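Local coordinates for uncharacterized protein (Deinococcus radiodurans, PDB 3M33) that is of unknown function but has a fold consistent with a class I methyltransferase domain, and may act as a methyltransferase, at residues 144-149 with 164-169; 32-37 with 208-213. One frame throughout, in Å; residues are numbered along the deposited sequence.

Contact 1 of 2, residues 144-149 with 164-169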
loop_
_atom_site.group_PDB
_atom_site.type_symbol
_atom_site.label_atom_id
_atom_site.label_comp_id
_atom_site.label_asym_id
_atom_site.label_seq_id
_atom_site.Cartn_x
_atom_site.Cartn_y
_atom_site.Cartn_z
ATOM N N ARG A 144 1.981 -8.591 -3.865
ATOM C CA ARG A 144 2.340 -9.914 -4.386
ATOM C C ARG A 144 2.727 -10.775 -3.214
ATOM O O ARG A 144 2.968 -10.250 -2.123
ATOM C CB ARG A 144 3.554 -9.830 -5.322
ATOM C CG ARG A 144 3.263 -9.323 -6.707
ATOM C CD ARG A 144 4.558 -8.893 -7.403
ATOM N NE ARG A 144 4.496 -7.478 -7.771
ATOM C CZ ARG A 144 5.258 -6.521 -7.245
ATOM N NH1 ARG A 144 6.174 -6.821 -6.331
ATOM N NH2 ARG A 144 5.110 -5.263 -7.645
ATOM N N LEU A 145 2.833 -12.083 -3.448
ATOM C CA LEU A 145 3.104 -13.041 -2.378
ATOM C C LEU A 145 4.416 -12.765 -1.677
ATOM O O LEU A 145 4.529 -12.971 -0.467
ATOM C CB LEU A 145 3.127 -14.479 -2.911
ATOM C CG LEU A 145 3.203 -15.524 -1.793
ATOM C CD1 LEU A 145 1.898 -15.501 -0.956
ATOM C CD2 LEU A 145 3.481 -16.930 -2.382
ATOM N N ASN A 146 5.410 -12.302 -2.435
ATOM C CA ASN A 146 6.727 -12.000 -1.866
ATOM C C ASN A 146 7.335 -10.814 -2.601
ATOM O O ASN A 146 7.386 -10.802 -3.834
ATOM C CB ASN A 146 7.647 -13.239 -1.935
ATOM C CG ASN A 146 8.993 -13.021 -1.248
ATOM O OD1 ASN A 146 9.058 -12.619 -0.086
ATOM N ND2 ASN A 146 10.080 -13.292 -1.973
ATOM N N VAL A 147 7.758 -9.804 -1.845
ATOM C CA VAL A 147 8.405 -8.621 -2.400
ATOM C C VAL A 147 9.838 -8.584 -1.850
ATOM O O VAL A 147 10.097 -7.998 -0.808
ATOM C CB VAL A 147 7.632 -7.322 -2.043
ATOM C CG1 VAL A 147 8.298 -6.111 -2.677
ATOM C CG2 VAL A 147 6.179 -7.414 -2.514
ATOM N N PRO A 148 10.773 -9.244 -2.552
ATOM C CA PRO A 148 12.134 -9.486 -2.058
ATOM C C PRO A 148 12.866 -8.237 -1.565
ATOM O O PRO A 148 13.612 -8.333 -0.590
ATOM C CB PRO A 148 12.870 -10.052 -3.282
ATOM C CG PRO A 148 11.827 -10.584 -4.162
ATOM C CD PRO A 148 10.546 -9.821 -3.887
ATOM N N GLU A 149 12.671 -7.100 -2.229
ATOM C CA GLU A 149 13.394 -5.876 -1.886
ATOM C C GLU A 149 13.151 -5.398 -0.467
ATOM O O GLU A 149 13.991 -4.702 0.103
ATOM C CB GLU A 149 13.038 -4.731 -2.827
ATOM C CG GLU A 149 12.842 -5.150 -4.243
ATOM C CD GLU A 149 11.388 -5.389 -4.537
ATOM O OE1 GLU A 149 10.623 -4.390 -4.517
ATOM O OE2 GLU A 149 11.019 -6.565 -4.775
ATOM N N GLU A 164 5.879 -11.468 9.746
ATOM C CA GLU A 164 5.830 -11.575 8.308
ATOM C C GLU A 164 4.768 -12.580 7.895
ATOM O O GLU A 164 4.698 -13.667 8.446
ATOM C CB GLU A 164 7.209 -11.978 7.793
ATOM C CG GLU A 164 7.309 -12.075 6.291
ATOM C CD GLU A 164 8.755 -12.229 5.816
ATOM O OE1 GLU A 164 9.599 -12.740 6.584
ATOM O OE2 GLU A 164 9.044 -11.833 4.671
ATOM N N ASP A 165 3.956 -12.215 6.910
ATOM C CA ASP A 165 2.850 -13.043 6.434
ATOM C C ASP A 165 2.892 -13.138 4.919
ATOM O O ASP A 165 2.998 -12.111 4.258
ATOM C CB ASP A 165 1.534 -12.349 6.737
ATOM C CG ASP A 165 0.810 -12.945 7.877
ATOM O OD1 ASP A 165 -0.400 -13.230 7.705
ATOM O OD2 ASP A 165 1.450 -13.109 8.943
ATOM N N HIS A 166 2.735 -14.351 4.378
ATOM C CA HIS A 166 2.588 -14.552 2.948
ATOM C C HIS A 166 1.182 -15.080 2.745
ATOM O O HIS A 166 0.885 -16.226 3.091
ATOM C CB HIS A 166 3.647 -15.539 2.413
ATOM C CG HIS A 166 5.054 -15.057 2.593
ATOM N ND1 HIS A 166 5.591 -14.028 1.846
ATOM C CD2 HIS A 166 6.035 -15.462 3.435
ATOM C CE1 HIS A 166 6.841 -13.819 2.224
ATOM N NE2 HIS A 166 7.133 -14.673 3.188
ATOM N N VAL A 167 0.322 -14.222 2.199
ATOM C CA VAL A 167 -1.115 -14.464 2.137
ATOM C C VAL A 167 -1.570 -14.672 0.706
ATOM O O VAL A 167 -1.106 -13.981 -0.212
ATOM C CB VAL A 167 -1.900 -13.231 2.661
ATOM C CG1 VAL A 167 -3.364 -13.592 2.886
ATOM C CG2 VAL A 167 -1.289 -12.714 3.940
ATOM N N SER A 168 -2.510 -15.589 0.512
ATOM C CA SER A 168 -2.978 -15.920 -0.836
ATOM C C SER A 168 -4.464 -16.273 -0.764
ATOM O O SER A 168 -4.855 -17.101 0.028
ATOM C CB SER A 168 -2.187 -17.114 -1.378
ATOM O OG SER A 168 -2.615 -17.477 -2.681
ATOM N N VAL A 169 -5.290 -15.642 -1.585
ATOM C CA VAL A 169 -6.733 -15.866 -1.531
ATOM C C VAL A 169 -7.312 -16.084 -2.932
ATOM O O VAL A 169 -7.001 -15.346 -3.867
ATOM C CB VAL A 169 -7.432 -14.672 -0.860
ATOM C CG1 VAL A 169 -8.935 -14.944 -0.704
ATOM C CG2 VAL A 169 -6.806 -14.432 0.492
HETATM O O HOH W 1 10.663 -12.775 2.509
#

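Contact 2 of 2, residues 32-37 with 208-213. With SO4 (sulfate ion), chain I.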
loop_
_atom_site.group_PDB
_atom_site.type_symbol
_atom_site.label_atom_id
_atom_site.label_comp_id
_atom_site.label_asym_id
_atom_site.label_seq_id
_atom_site.Cartn_x
_atom_site.Cartn_y
_atom_site.Cartn_z
ATOM N N PRO A 32 -11.455 -14.520 2.639
ATOM C CA PRO A 32 -11.244 -13.255 3.359
ATOM C C PRO A 32 -10.274 -12.324 2.624
ATOM O O PRO A 32 -9.275 -12.794 2.080
ATOM C CB PRO A 32 -10.603 -13.692 4.681
ATOM C CG PRO A 32 -10.919 -15.145 4.819
ATOM C CD PRO A 32 -11.127 -15.704 3.454
ATOM N N ASP A 33 -10.559 -11.026 2.636
ATOM C CA ASP A 33 -9.691 -10.032 2.001
ATOM C C ASP A 33 -8.291 -10.238 2.517
ATOM O O ASP A 33 -8.097 -10.296 3.715
ATOM C CB ASP A 33 -10.155 -8.618 2.360
ATOM C CG ASP A 33 -9.342 -7.523 1.643
ATOM O OD1 ASP A 33 -9.962 -6.632 1.023
ATOM O OD2 ASP A 33 -8.095 -7.556 1.671
ATOM N N PRO A 34 -7.301 -10.346 1.618
ATOM C CA PRO A 34 -5.943 -10.656 2.077
ATOM C C PRO A 34 -5.234 -9.486 2.756
ATOM O O PRO A 34 -4.090 -9.662 3.180
ATOM C CB PRO A 34 -5.217 -11.048 0.779
ATOM C CG PRO A 34 -5.937 -10.298 -0.277
ATOM C CD PRO A 34 -7.384 -10.267 0.153
ATOM N N GLU A 35 -5.876 -8.324 2.870
ATOM C CA GLU A 35 -5.273 -7.219 3.627
ATOM C C GLU A 35 -5.892 -7.020 5.005
ATOM O O GLU A 35 -5.518 -6.100 5.718
ATOM C CB GLU A 35 -5.285 -5.916 2.816
ATOM C CG GLU A 35 -4.291 -5.939 1.648
ATOM C CD GLU A 35 -4.356 -4.699 0.773
ATOM O OE1 GLU A 35 -4.705 -3.625 1.296
ATOM O OE2 GLU A 35 -4.046 -4.797 -0.439
ATOM N N LEU A 36 -6.820 -7.885 5.404
ATOM C CA LEU A 36 -7.411 -7.770 6.748
ATOM C C LEU A 36 -6.353 -7.793 7.853
ATOM O O LEU A 36 -6.467 -7.069 8.840
ATOM C CB LEU A 36 -8.439 -8.869 7.023
ATOM C CG LEU A 36 -9.717 -8.833 6.183
ATOM C CD1 LEU A 36 -10.583 -10.067 6.473
ATOM C CD2 LEU A 36 -10.493 -7.536 6.418
ATOM N N THR A 37 -5.328 -8.627 7.690
ATOM C CA THR A 37 -4.330 -8.796 8.747
ATOM C C THR A 37 -3.519 -7.525 8.879
ATOM O O THR A 37 -3.180 -7.104 9.981
ATOM C CB THR A 37 -3.409 -10.016 8.492
ATOM O OG1 THR A 37 -4.216 -11.188 8.335
ATOM C CG2 THR A 37 -2.457 -10.241 9.678
ATOM N N GLU A 208 -5.286 -13.720 -5.284
ATOM C CA GLU A 208 -4.868 -12.411 -4.811
ATOM C C GLU A 208 -3.855 -12.678 -3.706
ATOM O O GLU A 208 -4.169 -13.340 -2.724
ATOM C CB GLU A 208 -6.076 -11.637 -4.257
ATOM C CG GLU A 208 -6.983 -11.021 -5.326
ATOM C CD GLU A 208 -6.400 -9.740 -5.918
ATOM O OE1 GLU A 208 -5.417 -9.207 -5.339
ATOM O OE2 GLU A 208 -6.928 -9.261 -6.949
ATOM N N GLU A 209 -2.643 -12.166 -3.846
ATOM C CA GLU A 209 -1.609 -12.484 -2.872
ATOM C C GLU A 209 -0.977 -11.236 -2.266
ATOM O O GLU A 209 -0.853 -10.216 -2.925
ATOM C CB GLU A 209 -0.552 -13.402 -3.511
ATOM C CG GLU A 209 -1.191 -14.552 -4.262
ATOM C CD GLU A 209 -0.215 -15.660 -4.641
ATOM O OE1 GLU A 209 0.844 -15.364 -5.221
ATOM O OE2 GLU A 209 -0.521 -16.830 -4.348
ATOM N N ARG A 210 -0.581 -11.320 -1.000
ATOM C CA ARG A 210 0.006 -10.175 -0.316
ATOM C C ARG A 210 1.187 -10.603 0.546
ATOM O O ARG A 210 1.231 -11.728 1.028
ATOM C CB ARG A 210 -1.032 -9.475 0.564
ATOM C CG ARG A 210 -2.289 -9.031 -0.171
ATOM C CD ARG A 210 -2.082 -7.745 -1.007
ATOM N NE ARG A 210 -3.367 -7.288 -1.538
ATOM C CZ ARG A 210 -3.927 -7.782 -2.636
ATOM N NH1 ARG A 210 -3.296 -8.738 -3.312
ATOM N NH2 ARG A 210 -5.119 -7.348 -3.050
ATOM N N HIS A 211 2.133 -9.691 0.739
ATOM C CA HIS A 211 3.295 -9.934 1.585
ATOM C C HIS A 211 3.307 -8.879 2.684
ATOM O O HIS A 211 3.591 -7.718 2.414
ATOM C CB HIS A 211 4.567 -9.787 0.740
ATOM C CG HIS A 211 5.836 -10.087 1.475
ATOM N ND1 HIS A 211 7.080 -9.779 0.958
ATOM C CD2 HIS A 211 6.064 -10.686 2.668
ATOM C CE1 HIS A 211 8.014 -10.169 1.805
ATOM N NE2 HIS A 211 7.428 -10.712 2.855
ATOM N N LEU A 212 3.008 -9.271 3.919
ATOM C CA LEU A 212 2.991 -8.322 5.033
ATOM C C LEU A 212 4.292 -8.374 5.796
ATOM O O LEU A 212 4.793 -9.461 6.087
ATOM C CB LEU A 212 1.864 -8.642 6.016
ATOM C CG LEU A 212 0.404 -8.360 5.704
ATOM C CD1 LEU A 212 -0.065 -9.150 4.495
ATOM C CD2 LEU A 212 -0.446 -8.705 6.926
ATOM N N VAL A 213 4.824 -7.208 6.154
ATOM C CA VAL A 213 6.081 -7.141 6.877
ATOM C C VAL A 213 5.983 -6.089 7.974
ATOM O O VAL A 213 5.641 -4.937 7.712
ATOM C CB VAL A 213 7.276 -6.792 5.928
ATOM C CG1 VAL A 213 8.554 -6.577 6.708
ATOM C CG2 VAL A 213 7.482 -7.882 4.895
HETATM S S SO4 I . -8.663 -7.316 -3.712
HETATM O O1 SO4 I . -8.836 -6.299 -2.675
HETATM O O2 SO4 I . -7.766 -6.842 -4.764
HETATM O O3 SO4 I . -8.108 -8.522 -3.106
HETATM O O4 SO4 I . -9.956 -7.612 -4.318
HETATM O O HOH W 2 -7.040 -6.467 -0.841
#

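Contact 1 of 2, residues 144-149 with 164-169
His166, on strand 160-173, holds its CG anti to the carbonyl carbon (chi1 -62°), while Leu145, in the loop after strand 136-142, turns its CG anti to the backbone N (chi1 -172°). The first torsion lays the imidazole against the loop backbone, and the second brings a leucine methyl onto the strand. The backbones come nearest at this pair, with the CA atoms of Leu145 and His166 5.6 Å apart. His166 ND1 donates to Leu145 O at 2.8 Å, nearly straight at 162°, and the oxygen sits at the ring edge close to its plane. Beside this bond Leu145 CD1 packs on the strand backbone, 3.4 Å from Val167 O, and also reaches His166 CB at 3.8 Å. Asn146 runs side by side with the histidine, pointing the same way, its amide steeply inclined to the ring; Asn146 OD1 comes obliquely to His166 CE1 at 3.4 Å. Water 1, at the edge of that ring, donates to Asn146 OD1 at 3.1 Å and to Glu164 OE2 at 2.9 Å, joining loop and strand a second time. The loop thereby spans strand 204-216, which lies between 136-142 and 160-173 in the sheet; His211 of that middle strand stacks on His166 and hydrogen-bonds to Glu164. Chemically, an acceptor carbonyl requires the proton to be on His166 ND1, and a water that donates twice spends both hydrogens on the amide and carboxylate oxygens, so two directed polar links supplement the leucine packing at this surface.

Contact 2 of 2, residues 32-37 with 208-213
Pro34, just ahead of helix 36-45, packs on Arg210 of strand 204-216, the antiparallel strand beside 136-142 in a Rossmann-like, class I methyltransferase-type sheet. The tight part is largely apolar: Pro34 CB lies 3.7 Å from Arg210 CG, Pro34 CG covers one face of the guanidinium over its centre, and Thr37 CB meets Leu212 CD2 at 3.6 Å. Around the guanidinium edge the contact turns ionic. Arg210 NE donates to the anti lone pair of Glu35 OE2 at 2.8 Å, with carboxylate and guanidinium planes 63° apart, and Glu35 also forms salt bridges to Arg118 and Arg119. Glu208 OE1 takes both NH1 and NH2 of Arg210, a chain bent at chi2 (-77°) folding the arginine back to allow this, while Glu208 OE2 is hydrogen-bonded to Tyr206 OH. A leucine in place of Arg210 would probably leave Glu35 and Glu208 without the cation joining them. The looser part of that edge holds a sulfate, probably from the crystallisation liquor: Arg210 NH2 gives only a weak bond to its O2 at 3.2 Å, and water 2 links that nitrogen to Asp33. Asp33 OD2 in turn caps the turn before the helix, accepting from Glu35 N at 2.6 Å.

Along the chain contact 1 is nested within contact 2: 32-37 comes first, then 144-149 and 164-169, and 208-213 last. Their centres lie about 8 Å apart, and they use strands 160-173 and 204-216, antiparallel neighbours with backbone bonds such as that of Val167 with Arg210. Arg210 and Leu212 face segment 32-37, whereas Glu209 and His211 meet Leu145 and Asn146. Ser168 OG, 2.8 Å from Glu209 OE2 in a probable hydrogen bond, joins the two strands, while contact 2 brings an early segment to the late strand. The contacts thus cover opposite faces of a strand pair that, consistent with a class I methyltransferase-type sheet, follows the parallel strands.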